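Local coordinates for allergen Bos d 2 (Bos taurus, PDB 4WFU), which probably carries pheromones as a secreted lipocalin, binding small odorant-like molecules, and is a major allergen of cow dander, at residues E15-Y20 with G116-T121. Sequence-based numbering, arbitrary orientation.
Sequences EWRIIY and GLAKGT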
loop_
_atom_site.group_PDB
_atom_site.type_symbol
_atom_site.label_atom_id
_atom_site.label_comp_id
_atom_site.label_asym_id
_atom_site.label_seq_id
_atom_site.Cartn_x
_atom_site.Cartn_y
_atom_site.Cartn_z
ATOM N N GLU A 15 0.743 13.209 -1.478
ATOM C CA GLU A 15 0.021 12.741 -2.648
ATOM C C GLU A 15 0.754 11.574 -3.294
ATOM O O GLU A 15 1.357 11.705 -4.358
ATOM C CB GLU A 15 -0.190 13.879 -3.645
ATOM C CG GLU A 15 -1.204 14.904 -3.163
ATOM C CD GLU A 15 -1.425 16.023 -4.169
ATOM O OE1 GLU A 15 -0.685 16.079 -5.172
ATOM O OE2 GLU A 15 -2.342 16.843 -3.960
ATOM N N TRP A 16 0.684 10.429 -2.632
ATOM C CA TRP A 16 1.392 9.230 -3.041
ATOM C C TRP A 16 0.733 8.549 -4.230
ATOM O O TRP A 16 -0.488 8.562 -4.368
ATOM C CB TRP A 16 1.421 8.234 -1.871
ATOM C CG TRP A 16 2.160 8.709 -0.656
ATOM C CD1 TRP A 16 1.615 9.179 0.508
ATOM C CD2 TRP A 16 3.581 8.744 -0.476
ATOM N NE1 TRP A 16 2.611 9.507 1.396
ATOM C CE2 TRP A 16 3.826 9.253 0.816
ATOM C CE3 TRP A 16 4.674 8.403 -1.288
ATOM C CZ2 TRP A 16 5.115 9.419 1.321
ATOM C CZ3 TRP A 16 5.945 8.568 -0.787
ATOM C CH2 TRP A 16 6.159 9.078 0.503
ATOM N N ARG A 17 1.549 7.934 -5.079
ATOM C CA ARG A 17 1.038 7.039 -6.111
ATOM C C ARG A 17 1.668 5.672 -5.881
ATOM O O ARG A 17 2.774 5.580 -5.356
ATOM C CB ARG A 17 1.370 7.568 -7.518
ATOM C CG ARG A 17 2.857 7.616 -7.852
ATOM C CD ARG A 17 3.074 8.446 -9.125
ATOM N NE ARG A 17 4.367 8.230 -9.772
ATOM C CZ ARG A 17 5.477 8.901 -9.479
ATOM N NH1 ARG A 17 5.468 9.818 -8.522
ATOM N NH2 ARG A 17 6.600 8.648 -10.148
ATOM N N ILE A 18 0.968 4.613 -6.264
ATOM C CA ILE A 18 1.514 3.272 -6.111
ATOM C C ILE A 18 2.270 2.832 -7.374
ATOM O O ILE A 18 1.750 2.919 -8.481
ATOM C CB ILE A 18 0.420 2.238 -5.724
ATOM C CG1 ILE A 18 1.065 0.894 -5.376
ATOM C CG2 ILE A 18 -0.632 2.088 -6.851
ATOM C CD1 ILE A 18 0.205 0.009 -4.419
ATOM N N ILE A 19 3.505 2.376 -7.198
ATOM C CA ILE A 19 4.280 1.841 -8.322
ATOM C C ILE A 19 4.142 0.321 -8.363
ATOM O O ILE A 19 3.736 -0.246 -9.376
ATOM C CB ILE A 19 5.777 2.196 -8.220
ATOM C CG1 ILE A 19 5.969 3.673 -7.884
ATOM C CG2 ILE A 19 6.494 1.859 -9.539
ATOM C CD1 ILE A 19 5.342 4.602 -8.888
ATOM N N TYR A 20 4.464 -0.321 -7.244
ATOM C CA TYR A 20 4.464 -1.781 -7.147
ATOM C C TYR A 20 3.661 -2.283 -5.964
ATOM O O TYR A 20 3.515 -1.585 -4.961
ATOM C CB TYR A 20 5.887 -2.316 -6.973
ATOM C CG TYR A 20 6.804 -2.061 -8.151
ATOM C CD1 TYR A 20 6.666 -2.776 -9.335
ATOM C CD2 TYR A 20 7.828 -1.122 -8.066
ATOM C CE1 TYR A 20 7.532 -2.540 -10.423
ATOM C CE2 TYR A 20 8.681 -0.887 -9.142
ATOM C CZ TYR A 20 8.528 -1.597 -10.307
ATOM O OH TYR A 20 9.384 -1.358 -11.367
ATOM N N GLY A 116 4.631 -0.427 -2.645
ATOM C CA GLY A 116 5.678 0.568 -2.774
ATOM C C GLY A 116 5.135 1.828 -3.420
ATOM O O GLY A 116 4.786 1.825 -4.604
ATOM N N LEU A 117 5.070 2.896 -2.632
ATOM C CA LEU A 117 4.512 4.182 -3.053
ATOM C C LEU A 117 5.614 5.191 -3.361
ATOM O O LEU A 117 6.687 5.165 -2.746
ATOM C CB LEU A 117 3.633 4.756 -1.933
ATOM C CG LEU A 117 2.603 3.807 -1.332
ATOM C CD1 LEU A 117 1.735 4.578 -0.349
ATOM C CD2 LEU A 117 1.774 3.178 -2.442
ATOM N N ALA A 118 5.337 6.101 -4.289
ATOM C CA ALA A 118 6.319 7.106 -4.664
ATOM C C ALA A 118 5.745 8.519 -4.722
ATOM O O ALA A 118 4.550 8.704 -4.959
ATOM C CB ALA A 118 6.955 6.737 -6.024
ATOM N N LYS A 119 6.623 9.495 -4.485
ATOM C CA LYS A 119 6.439 10.891 -4.879
ATOM C C LYS A 119 7.596 11.209 -5.824
ATOM O O LYS A 119 8.619 10.515 -5.810
ATOM C CB LYS A 119 6.558 11.823 -3.671
ATOM C CG LYS A 119 5.377 11.835 -2.714
ATOM C CD LYS A 119 5.747 12.571 -1.427
ATOM C CE LYS A 119 4.605 12.584 -0.426
ATOM N NZ LYS A 119 4.980 13.301 0.834
ATOM N N GLY A 120 7.450 12.261 -6.624
ATOM C CA GLY A 120 8.524 12.701 -7.503
ATOM C C GLY A 120 8.780 11.748 -8.654
ATOM O O GLY A 120 7.846 11.173 -9.210
ATOM N N THR A 121 10.047 11.578 -9.020
ATOM C CA THR A 121 10.389 10.696 -10.131
ATOM C C THR A 121 10.171 9.225 -9.767
ATOM O O THR A 121 9.900 8.886 -8.604
ATOM C CB THR A 121 11.839 10.929 -10.647
ATOM O OG1 THR A 121 12.776 10.765 -9.576
ATOM C CG2 THR A 121 11.984 12.330 -11.224
#
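Lys119 lies with its aliphatic chain across one face of the Trp16 indole, extended beyond CG, so that CE sits over the six-membered ring, 3.7 Å from its centroid. Lys119 NZ travels on past the centre, 4.5 Å from the centroid of the Trp16 six-membered ring, in an off-centre cation-pi contact, and its hydrogen bond goes to the carbonyl of Pro13. The indole is fixed in turn by NE1 bonding to Ile12 O, while its CE3 corner meets Leu117 CB at 3.8 Å, the two side chains crossing at about a right angle. Trp16 is the tryptophan of the Gly-X-Trp signature of lipocalins, just before strand 17-23, the first of the barrel, where strand 110-118 closes the antiparallel barrel against it. On the sheet face it shares with its bridge partner Ala118, Arg17 turns NH1 and NH2 end-on to Gly120 O, at 2.8 and 3.0 Å, both reaching the same face of the carbonyl plane. CG turns in between backbone N and carbonyl carbon (chi1 65°), and the extended chain carries the guanidinium past Ala118, whose CB lies over one of its faces. Farther along, Ile19 N (2.9 Å) and, weakly, Tyr20 N both point at Gly116 O, a classic beta bulge. Leu117 CD2 packs on Ile18 CB at 3.7 Å beside Tyr39, whereas Ile19 CG1 meets Ala118 CB on the side where Phe123 touches both.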